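PDB 2NLV: XisI protein-like from Anabaena variabilis, which is of unknown function but, as a XisI-like protein, may be related to factors for site-specific recombination of nitrogen-fixation genes in cyanobacteria. Local coordinates for residues Lys68-Ala81 with Leu84-Leu98. Sequence-based numbering, arbitrary orientation. Where two conformers were deposited one is given.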
loop_
_atom_site.group_PDB
_atom_site.type_symbol
_atom_site.label_atom_id
_atom_site.label_comp_id
_atom_site.label_asym_id
_atom_site.label_seq_id
_atom_site.Cartn_x
_atom_site.Cartn_y
_atom_site.Cartn_z
ATOM N N LYS A 68 -14.266 -11.080 3.694
ATOM C CA LYS A 68 -14.251 -11.232 2.234
ATOM C C LYS A 68 -13.000 -10.620 1.622
ATOM O O LYS A 68 -12.537 -9.550 2.061
ATOM C CB LYS A 68 -15.484 -10.578 1.604
ATOM C CG LYS A 68 -16.790 -11.258 2.052
ATOM C CD LYS A 68 -18.002 -10.803 1.249
ATOM C CE LYS A 68 -19.206 -11.505 1.778
ATOM N NZ LYS A 68 -20.426 -11.046 1.117
ATOM N N ILE A 69 -12.466 -11.313 0.609
ATOM C CA ILE A 69 -11.279 -10.824 -0.071
ATOM C C ILE A 69 -11.654 -9.830 -1.163
ATOM O O ILE A 69 -12.436 -10.166 -2.069
ATOM C CB ILE A 69 -10.468 -11.937 -0.696
ATOM C CG1 ILE A 69 -10.061 -12.995 0.332
ATOM C CG2 ILE A 69 -9.238 -11.352 -1.431
ATOM C CD1 ILE A 69 -9.439 -14.248 -0.285
ATOM N N TRP A 70 -11.235 -8.590 -1.012
ATOM C CA TRP A 70 -11.469 -7.545 -2.029
ATOM C C TRP A 70 -10.267 -7.394 -2.924
ATOM O O TRP A 70 -9.174 -7.092 -2.444
ATOM C CB TRP A 70 -11.758 -6.216 -1.351
ATOM C CG TRP A 70 -13.098 -6.081 -0.737
ATOM C CD1 TRP A 70 -13.676 -6.912 0.199
ATOM C CD2 TRP A 70 -14.022 -5.062 -1.003
ATOM N NE1 TRP A 70 -14.949 -6.456 0.501
ATOM C CE2 TRP A 70 -15.173 -5.312 -0.210
ATOM C CE3 TRP A 70 -14.006 -3.919 -1.820
ATOM C CZ2 TRP A 70 -16.269 -4.464 -0.212
ATOM C CZ3 TRP A 70 -15.106 -3.084 -1.790
ATOM C CH2 TRP A 70 -16.218 -3.377 -1.017
ATOM N N LEU A 71 -10.451 -7.616 -4.203
ATOM C CA LEU A 71 -9.424 -7.291 -5.240
ATOM C C LEU A 71 -9.556 -5.826 -5.595
ATOM O O LEU A 71 -10.582 -5.402 -6.158
ATOM C CB LEU A 71 -9.561 -8.175 -6.446
ATOM C CG LEU A 71 -8.561 -7.897 -7.581
ATOM C CD1 LEU A 71 -7.074 -8.089 -7.153
ATOM C CD2 LEU A 71 -8.853 -8.726 -8.828
ATOM N N GLN A 72 -8.562 -5.020 -5.256
ATOM C CA GLN A 72 -8.633 -3.586 -5.431
ATOM C C GLN A 72 -7.848 -3.037 -6.578
ATOM O O GLN A 72 -8.119 -1.948 -7.040
ATOM C CB GLN A 72 -8.179 -2.845 -4.158
ATOM C CG GLN A 72 -8.942 -3.260 -2.868
ATOM C CD GLN A 72 -10.257 -2.568 -2.667
ATOM O OE1 GLN A 72 -10.913 -2.170 -3.616
ATOM N NE2 GLN A 72 -10.681 -2.462 -1.395
ATOM N N GLN A 73 -6.853 -3.782 -7.038
ATOM C CA GLN A 73 -5.990 -3.335 -8.132
ATOM C C GLN A 73 -5.373 -4.570 -8.740
ATOM O O GLN A 73 -4.984 -5.501 -8.029
ATOM C CB GLN A 73 -4.888 -2.435 -7.566
ATOM C CG GLN A 73 -3.742 -2.018 -8.494
ATOM C CD GLN A 73 -4.009 -0.746 -9.123
ATOM O OE1 GLN A 73 -5.139 -0.427 -9.469
ATOM N NE2 GLN A 73 -2.936 0.029 -9.298
ATOM N N ASN A 74 -5.264 -4.626 -10.087
ATOM C CA ASN A 74 -4.577 -5.681 -10.805
ATOM C C ASN A 74 -4.081 -5.133 -12.114
ATOM O O ASN A 74 -4.849 -4.960 -13.063
ATOM C CB ASN A 74 -5.487 -6.849 -11.103
ATOM C CG ASN A 74 -4.800 -7.881 -11.945
ATOM O OD1 ASN A 74 -3.583 -8.051 -11.881
ATOM N ND2 ASN A 74 -5.607 -8.638 -12.699
ATOM N N LEU A 75 -2.778 -4.834 -12.155
ATOM C CA LEU A 75 -2.141 -4.371 -13.416
ATOM C C LEU A 75 -1.555 -5.485 -14.219
ATOM O O LEU A 75 -0.927 -5.224 -15.243
ATOM C CB LEU A 75 -1.068 -3.322 -13.088
ATOM C CG LEU A 75 -1.504 -2.136 -12.255
ATOM C CD1 LEU A 75 -0.396 -1.038 -12.047
ATOM C CD2 LEU A 75 -2.756 -1.531 -12.844
ATOM N N THR A 76 -1.680 -6.726 -13.826
ATOM C CA THR A 76 -1.166 -7.851 -14.598
ATOM C C THR A 76 -2.195 -8.302 -15.636
ATOM O O THR A 76 -3.315 -7.831 -15.661
ATOM C CB THR A 76 -0.877 -9.042 -13.697
ATOM O OG1 THR A 76 -2.112 -9.703 -13.367
ATOM C CG2 THR A 76 -0.133 -8.629 -12.411
ATOM N N ASP A 77 -1.808 -9.212 -16.505
ATOM C CA ASP A 77 -2.815 -9.776 -17.406
ATOM C C ASP A 77 -3.276 -11.136 -16.894
ATOM O O ASP A 77 -3.864 -11.910 -17.665
ATOM C CB ASP A 77 -2.357 -9.793 -18.880
ATOM C CG ASP A 77 -1.093 -10.517 -19.069
ATOM O OD1 ASP A 77 -0.661 -11.203 -18.116
ATOM O OD2 ASP A 77 -0.534 -10.410 -20.201
ATOM N N ARG A 78 -2.946 -11.463 -15.618
ATOM C CA ARG A 78 -3.469 -12.642 -14.859
ATOM C C ARG A 78 -4.879 -12.288 -14.286
ATOM O O ARG A 78 -5.312 -11.145 -14.310
ATOM C CB ARG A 78 -2.521 -13.138 -13.702
ATOM C CG ARG A 78 -1.384 -14.156 -14.090
ATOM C CD ARG A 78 -0.266 -14.378 -13.075
ATOM N NE ARG A 78 -0.665 -15.146 -11.894
ATOM C CZ ARG A 78 0.138 -15.470 -10.860
ATOM N NH1 ARG A 78 1.441 -15.114 -10.789
ATOM N NH2 ARG A 78 -0.361 -16.185 -9.873
ATOM N N ASN A 79 -5.562 -13.321 -13.819
ATOM C CA ASN A 79 -6.880 -13.243 -13.179
ATOM C C ASN A 79 -6.777 -13.728 -11.751
ATOM O O ASN A 79 -7.045 -14.905 -11.476
ATOM C CB ASN A 79 -7.862 -14.103 -13.988
ATOM C CG ASN A 79 -9.285 -13.833 -13.634
ATOM O OD1 ASN A 79 -9.620 -13.599 -12.473
ATOM N ND2 ASN A 79 -10.157 -13.916 -14.646
ATOM N N PRO A 80 -6.318 -12.843 -10.821
ATOM C CA PRO A 80 -6.154 -13.265 -9.425
ATOM C C PRO A 80 -7.401 -13.757 -8.775
ATOM O O PRO A 80 -7.356 -14.643 -7.924
ATOM C CB PRO A 80 -5.627 -12.028 -8.724
ATOM C CG PRO A 80 -5.541 -10.987 -9.734
ATOM C CD PRO A 80 -5.892 -11.460 -11.081
ATOM N N ALA A 81 -8.569 -13.254 -9.174
ATOM C CA ALA A 81 -9.818 -13.769 -8.634
ATOM C C ALA A 81 -10.019 -15.244 -8.946
ATOM O O ALA A 81 -10.322 -16.023 -8.039
ATOM C CB ALA A 81 -11.008 -12.948 -9.086
ATOM N N LEU A 84 -7.619 -17.369 -6.861
ATOM C CA LEU A 84 -8.131 -17.594 -5.517
ATOM C C LEU A 84 -9.201 -18.648 -5.484
ATOM O O LEU A 84 -9.257 -19.487 -4.594
ATOM C CB LEU A 84 -8.631 -16.290 -4.876
ATOM C CG LEU A 84 -7.547 -15.262 -4.571
ATOM C CD1 LEU A 84 -8.277 -13.987 -4.243
ATOM C CD2 LEU A 84 -6.635 -15.702 -3.409
ATOM N N VAL A 85 -10.099 -18.627 -6.475
ATOM C CA VAL A 85 -11.104 -19.684 -6.571
ATOM C C VAL A 85 -10.472 -21.045 -6.753
ATOM O O VAL A 85 -10.921 -22.008 -6.133
ATOM C CB VAL A 85 -12.081 -19.378 -7.717
ATOM C CG1 VAL A 85 -13.108 -20.455 -7.934
ATOM C CG2 VAL A 85 -12.835 -18.140 -7.374
HETATM N N MSE A 86 -9.449 -21.170 -7.613
HETATM C CA MSE A 86 -8.735 -22.447 -7.819
HETATM C C MSE A 86 -8.324 -23.022 -6.472
HETATM O O MSE A 86 -8.478 -24.236 -6.206
HETATM C CB MSE A 86 -7.489 -22.257 -8.699
HETATM C CG MSE A 86 -6.698 -23.559 -8.981
HETATM SE SE MSE A 86 -7.629 -24.936 -9.970
HETATM C CE MSE A 86 -8.814 -23.902 -10.829
HETATM N N MSE A 87 -7.780 -22.125 -5.639
HETATM C CA MSE A 87 -7.183 -22.454 -4.345
HETATM C C MSE A 87 -8.178 -22.635 -3.230
HETATM O O MSE A 87 -7.791 -22.914 -2.105
HETATM C CB MSE A 87 -6.203 -21.343 -3.939
HETATM C CG MSE A 87 -5.045 -21.202 -4.873
HETATM SE SE MSE A 87 -4.163 -22.911 -5.086
HETATM C CE MSE A 87 -2.697 -22.742 -3.804
ATOM N N GLY A 88 -9.460 -22.482 -3.516
ATOM C CA GLY A 88 -10.475 -22.826 -2.535
ATOM C C GLY A 88 -11.315 -21.684 -1.998
ATOM O O GLY A 88 -12.077 -21.869 -1.046
ATOM N N VAL A 89 -11.173 -20.470 -2.531
ATOM C CA VAL A 89 -11.977 -19.351 -2.087
ATOM C C VAL A 89 -13.329 -19.353 -2.787
ATOM O O VAL A 89 -13.351 -19.323 -4.006
ATOM C CB VAL A 89 -11.257 -17.995 -2.255
ATOM C CG1 VAL A 89 -12.134 -16.837 -1.721
ATOM C CG2 VAL A 89 -9.932 -18.016 -1.497
ATOM N N PRO A 90 -14.440 -19.341 -2.010
ATOM C CA PRO A 90 -15.739 -19.228 -2.730
ATOM C C PRO A 90 -15.842 -17.956 -3.571
ATOM O O PRO A 90 -15.434 -16.890 -3.099
ATOM C CB PRO A 90 -16.767 -19.188 -1.578
ATOM C CG PRO A 90 -16.042 -19.625 -0.381
ATOM C CD PRO A 90 -14.606 -19.342 -0.544
ATOM N N ARG A 91 -16.465 -18.007 -4.737
ATOM C CA ARG A 91 -16.699 -16.778 -5.552
ATOM C C ARG A 91 -17.402 -15.732 -4.789
ATOM O O ARG A 91 -17.137 -14.526 -4.870
ATOM C CB ARG A 91 -17.571 -17.162 -6.721
ATOM C CG ARG A 91 -16.778 -17.906 -7.690
ATOM C CD ARG A 91 -17.586 -18.625 -8.740
ATOM N NE ARG A 91 -16.661 -19.181 -9.707
ATOM C CZ ARG A 91 -15.933 -18.439 -10.540
ATOM N NH1 ARG A 91 -16.048 -17.111 -10.580
ATOM N NH2 ARG A 91 -15.088 -19.040 -11.351
ATOM N N GLU A 92 -18.347 -16.166 -4.016
ATOM C CA GLU A 92 -19.136 -15.192 -3.272
ATOM C C GLU A 92 -18.358 -14.417 -2.171
ATOM O O GLU A 92 -18.824 -13.403 -1.637
ATOM C CB GLU A 92 -20.397 -15.855 -2.704
ATOM C CG GLU A 92 -20.132 -16.967 -1.758
ATOM C CD GLU A 92 -20.069 -18.365 -2.439
ATOM O OE1 GLU A 92 -19.748 -18.605 -3.693
ATOM O OE2 GLU A 92 -20.388 -19.288 -1.646
ATOM N N ASP A 93 -17.158 -14.914 -1.827
ATOM C CA ASP A 93 -16.307 -14.274 -0.843
ATOM C C ASP A 93 -15.174 -13.457 -1.460
ATOM O O ASP A 93 -14.256 -13.047 -0.747
ATOM C CB ASP A 93 -15.684 -15.260 0.134
ATOM C CG ASP A 93 -16.645 -15.744 1.197
ATOM O OD1 ASP A 93 -17.794 -15.258 1.232
ATOM O OD2 ASP A 93 -16.251 -16.598 2.020
ATOM N N ILE A 94 -15.275 -13.217 -2.761
ATOM C CA ILE A 94 -14.389 -12.284 -3.470
ATOM C C ILE A 94 -15.198 -11.083 -3.934
ATOM O O ILE A 94 -16.281 -11.264 -4.489
ATOM C CB ILE A 94 -13.712 -13.005 -4.635
ATOM C CG1 ILE A 94 -12.798 -14.082 -4.075
ATOM C CG2 ILE A 94 -12.844 -12.014 -5.411
ATOM C CD1 ILE A 94 -12.399 -15.132 -5.129
ATOM N N VAL A 95 -14.736 -9.890 -3.650
ATOM C CA VAL A 95 -15.385 -8.672 -4.106
ATOM C C VAL A 95 -14.480 -7.978 -5.072
ATOM O O VAL A 95 -13.299 -7.697 -4.721
ATOM C CB VAL A 95 -15.798 -7.760 -2.934
ATOM C CG1 VAL A 95 -16.506 -6.453 -3.442
ATOM C CG2 VAL A 95 -16.709 -8.506 -1.914
ATOM N N LEU A 96 -14.966 -7.642 -6.266
ATOM C CA LEU A 96 -14.178 -6.901 -7.226
ATOM C C LEU A 96 -14.235 -5.416 -6.943
ATOM O O LEU A 96 -15.030 -4.679 -7.517
ATOM C CB LEU A 96 -14.628 -7.243 -8.633
ATOM C CG LEU A 96 -14.473 -8.705 -9.043
ATOM C CD1 LEU A 96 -14.878 -8.838 -10.536
ATOM C CD2 LEU A 96 -13.045 -9.194 -8.852
ATOM N N GLY A 97 -13.438 -4.975 -5.987
ATOM C CA GLY A 97 -13.357 -3.568 -5.602
ATOM C C GLY A 97 -12.913 -2.696 -6.755
ATOM O O GLY A 97 -13.336 -1.541 -6.861
ATOM N N LEU A 98 -12.161 -3.255 -7.703
ATOM C CA LEU A 98 -11.740 -2.563 -8.888
ATOM C C LEU A 98 -12.829 -2.435 -9.972
ATOM O O LEU A 98 -12.549 -1.834 -11.024
ATOM C CB LEU A 98 -10.429 -3.168 -9.424
ATOM C CG LEU A 98 -10.489 -4.509 -10.120
ATOM C CD1 LEU A 98 -9.010 -4.946 -10.357
ATOM C CD2 LEU A 98 -11.347 -5.649 -9.531
#
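Trp70 and Val95 pair side by side on neighbouring parallel strands of a beta-alpha-beta unit, in which helix 80-86 links strand 68-74 to strand 94-96. The short strand axes approach to 4.6 Å, and a ladder of backbone hydrogen bonds, Ile69 N to Asp93 O, Val95 N to Ile69 O and Leu71 N to Val95 O, fixes the register. On the Trp70 face of the sheet, Val95 CG1 sits 3.6 Å from the centroid of the indole six-membered ring and 7° off its normal, a CH-pi contact, while CG2 lies over the same face, 3.6 Å from Trp70 NE1. Val95 CG1 reaches that spot because it stands opposite the backbone N (chi1 -180°). Lys65 adds a cation-pi contact to the indole; a serine replacing Trp70 would probably leave the Val95 methyls without their flat cover and Lys65 without its aromatic partner. The other sheet face meets the helix: Ile69 CG2 and Leu84 CD1 come tip to tip at 4.0 Å, and Ile69 CD1 rests against both methyls of Val89, in the loop after the helix. Phe62 of strand 53-65 touches Ile69 and Leu84 alike. Beyond the ladder, Leu98 N donates a hydrogen bond to Leu71 O, and Leu98, with CG between N and C (chi1 74°), sets its CD2 4.0 Å from Leu71 CD2 and its CD1 3.8 Å from Asn74 N.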